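Local coordinates for DNA methyltransferase (Nicotiana tabacum, PDB 4ONQ), which probably methylates DNA at cytosine C5 as a plant DRM-type methyltransferase, of which this chain is the catalytic domain, at residues Ser59-Glu64 and Arg343-Val348. The protein carries 5 engineered substitutions. Numbering follows the deposited sequence.
Sequences SLYDIE and RILDLV. Engineered in segment 59-64: S59 (natural residue Phe).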
loop_
_atom_site.group_PDB
_atom_site.type_symbol
_atom_site.label_atom_id
_atom_site.label_comp_id
_atom_site.label_asym_id
_atom_site.label_seq_id
_atom_site.Cartn_x
_atom_site.Cartn_y
_atom_site.Cartn_z
ATOM N N SER A 59 16.897 8.015 -12.011
ATOM C CA SER A 59 15.801 8.320 -12.920
ATOM C C SER A 59 14.853 9.346 -12.311
ATOM O O SER A 59 14.186 10.092 -13.029
ATOM C CB SER A 59 15.034 7.051 -13.287
ATOM O OG SER A 59 15.866 6.136 -13.976
ATOM N N LEU A 60 14.798 9.383 -10.983
ATOM C CA LEU A 60 13.887 10.287 -10.289
ATOM C C LEU A 60 14.627 11.395 -9.550
ATOM O O LEU A 60 14.526 11.516 -8.330
ATOM C CB LEU A 60 12.983 9.520 -9.317
ATOM C CG LEU A 60 11.934 8.594 -9.929
ATOM C CD1 LEU A 60 11.119 7.910 -8.839
ATOM C CD2 LEU A 60 11.025 9.368 -10.865
ATOM N N TYR A 61 15.384 12.185 -10.303
ATOM C CA TYR A 61 15.947 13.434 -9.802
ATOM C C TYR A 61 16.866 13.255 -8.590
ATOM O O TYR A 61 16.941 14.127 -7.723
ATOM C CB TYR A 61 14.811 14.420 -9.519
ATOM C CG TYR A 61 13.760 14.388 -10.612
ATOM C CD1 TYR A 61 14.021 14.924 -11.866
ATOM C CD2 TYR A 61 12.523 13.794 -10.401
ATOM C CE1 TYR A 61 13.076 14.886 -12.874
ATOM C CE2 TYR A 61 11.571 13.749 -11.404
ATOM C CZ TYR A 61 11.852 14.295 -12.636
ATOM O OH TYR A 61 10.907 14.255 -13.635
ATOM N N ASP A 62 17.548 12.109 -8.546
ATOM C CA ASP A 62 18.576 11.801 -7.547
ATOM C C ASP A 62 18.072 11.588 -6.121
ATOM O O ASP A 62 18.864 11.322 -5.216
ATOM C CB ASP A 62 19.680 12.854 -7.560
ATOM C CG ASP A 62 20.344 12.972 -8.907
ATOM O OD1 ASP A 62 20.598 11.922 -9.534
ATOM O OD2 ASP A 62 20.605 14.115 -9.341
ATOM N N ILE A 63 16.761 11.692 -5.931
ATOM C CA ILE A 63 16.143 11.532 -4.615
ATOM C C ILE A 63 16.447 10.171 -3.972
ATOM O O ILE A 63 16.401 9.129 -4.628
ATOM C CB ILE A 63 14.613 11.755 -4.692
ATOM C CG1 ILE A 63 14.312 13.141 -5.272
ATOM C CG2 ILE A 63 13.962 11.583 -3.324
ATOM C CD1 ILE A 63 12.849 13.529 -5.212
ATOM N N GLU A 64 16.734 10.166 -2.696
ATOM C CA GLU A 64 16.972 8.912 -2.050
ATOM C C GLU A 64 15.683 8.408 -1.479
ATOM O O GLU A 64 14.903 9.158 -0.932
ATOM C CB GLU A 64 17.956 9.067 -0.916
ATOM C CG GLU A 64 19.361 9.317 -1.292
ATOM C CD GLU A 64 20.079 10.041 -0.185
ATOM O OE1 GLU A 64 19.396 10.475 0.758
ATOM O OE2 GLU A 64 21.313 10.180 -0.246
ATOM N N ARG A 343 8.744 8.679 -17.601
ATOM C CA ARG A 343 8.417 9.410 -18.821
ATOM C C ARG A 343 7.238 10.337 -18.574
ATOM O O ARG A 343 7.274 11.524 -18.914
ATOM C CB ARG A 343 8.059 8.428 -19.939
ATOM C CG ARG A 343 7.907 9.060 -21.312
ATOM C CD ARG A 343 7.148 8.148 -22.273
ATOM N NE ARG A 343 5.701 8.323 -22.163
ATOM C CZ ARG A 343 4.844 7.351 -21.867
ATOM N NH1 ARG A 343 5.282 6.118 -21.654
ATOM N NH2 ARG A 343 3.547 7.613 -21.791
ATOM N N ILE A 344 6.194 9.789 -17.963
ATOM C CA ILE A 344 4.975 10.555 -17.731
ATOM C C ILE A 344 5.163 11.676 -16.710
ATOM O O ILE A 344 4.711 12.807 -16.931
ATOM C CB ILE A 344 3.810 9.630 -17.345
ATOM C CG1 ILE A 344 3.429 8.777 -18.553
ATOM C CG2 ILE A 344 2.619 10.426 -16.848
ATOM C CD1 ILE A 344 2.148 8.032 -18.389
ATOM N N LEU A 345 5.839 11.373 -15.605
ATOM C CA LEU A 345 6.123 12.393 -14.599
ATOM C C LEU A 345 6.896 13.540 -15.243
ATOM O O LEU A 345 6.578 14.714 -15.037
ATOM C CB LEU A 345 6.906 11.806 -13.422
ATOM C CG LEU A 345 7.486 12.801 -12.411
ATOM C CD1 LEU A 345 6.408 13.707 -11.845
ATOM C CD2 LEU A 345 8.200 12.070 -11.288
ATOM N N ASP A 346 7.891 13.190 -16.049
ATOM C CA ASP A 346 8.697 14.199 -16.717
ATOM C C ASP A 346 7.872 15.048 -17.685
ATOM O O ASP A 346 8.010 16.273 -17.712
ATOM C CB ASP A 346 9.891 13.564 -17.432
ATOM C CG ASP A 346 10.931 14.586 -17.827
ATOM O OD1 ASP A 346 11.051 14.881 -19.035
ATOM O OD2 ASP A 346 11.615 15.111 -16.922
ATOM N N LEU A 347 7.016 14.406 -18.477
ATOM C CA LEU A 347 6.117 15.143 -19.362
ATOM C C LEU A 347 5.265 16.146 -18.577
ATOM O O LEU A 347 5.143 17.308 -18.973
ATOM C CB LEU A 347 5.217 14.187 -20.149
ATOM C CG LEU A 347 5.811 13.503 -21.381
ATOM C CD1 LEU A 347 4.971 12.302 -21.779
ATOM C CD2 LEU A 347 5.907 14.488 -22.535
ATOM N N VAL A 348 4.698 15.697 -17.458
ATOM C CA VAL A 348 3.835 16.547 -16.632
ATOM C C VAL A 348 4.586 17.746 -16.036
ATOM O O VAL A 348 4.103 18.889 -16.088
ATOM C CB VAL A 348 3.148 15.733 -15.500
ATOM C CG1 VAL A 348 2.491 16.657 -14.493
ATOM C CG2 VAL A 348 2.127 14.760 -16.079
#
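Y61 reaches from a type I' beta turn, L60 to I63, to L345 and D346 on helix 337-352. The turn lies in the loop between helix 50-59 and strand 66-69 of the mixed-sheet, Rossmann-like methyltransferase fold, and it is closed by the bond from I63 N to L60 O (3.3 Å). Positive phi at both Y61 (60°) and D62, the two central residues, fits this type. From CB, which points toward the helix, the Y61 side chain turns CG away from its carbonyl carbon (chi1 -42°), and the ring extends toward helix 337-352. The ring then offers its edge: Y61 CE2 meets L345 CD2 at 3.8 Å, and that methyl lies in the ring plane. L345 CD2 also touches L60 CD2 at 3.9 Å, the L60 and L345 side chains crossing at about a right angle; both leucines are buried and also pack on F40 of strand 39-45. K349, one turn after L345, makes a cation-pi contact with the Y61 ring. At the tip, Y61 OH lies 3.8 Å from D346 CA and 3.9 Å from L345 CG, and donates a weak hydrogen bond to D346 OD2, 3.5 Å long, with ring and carboxylate planes 23° apart.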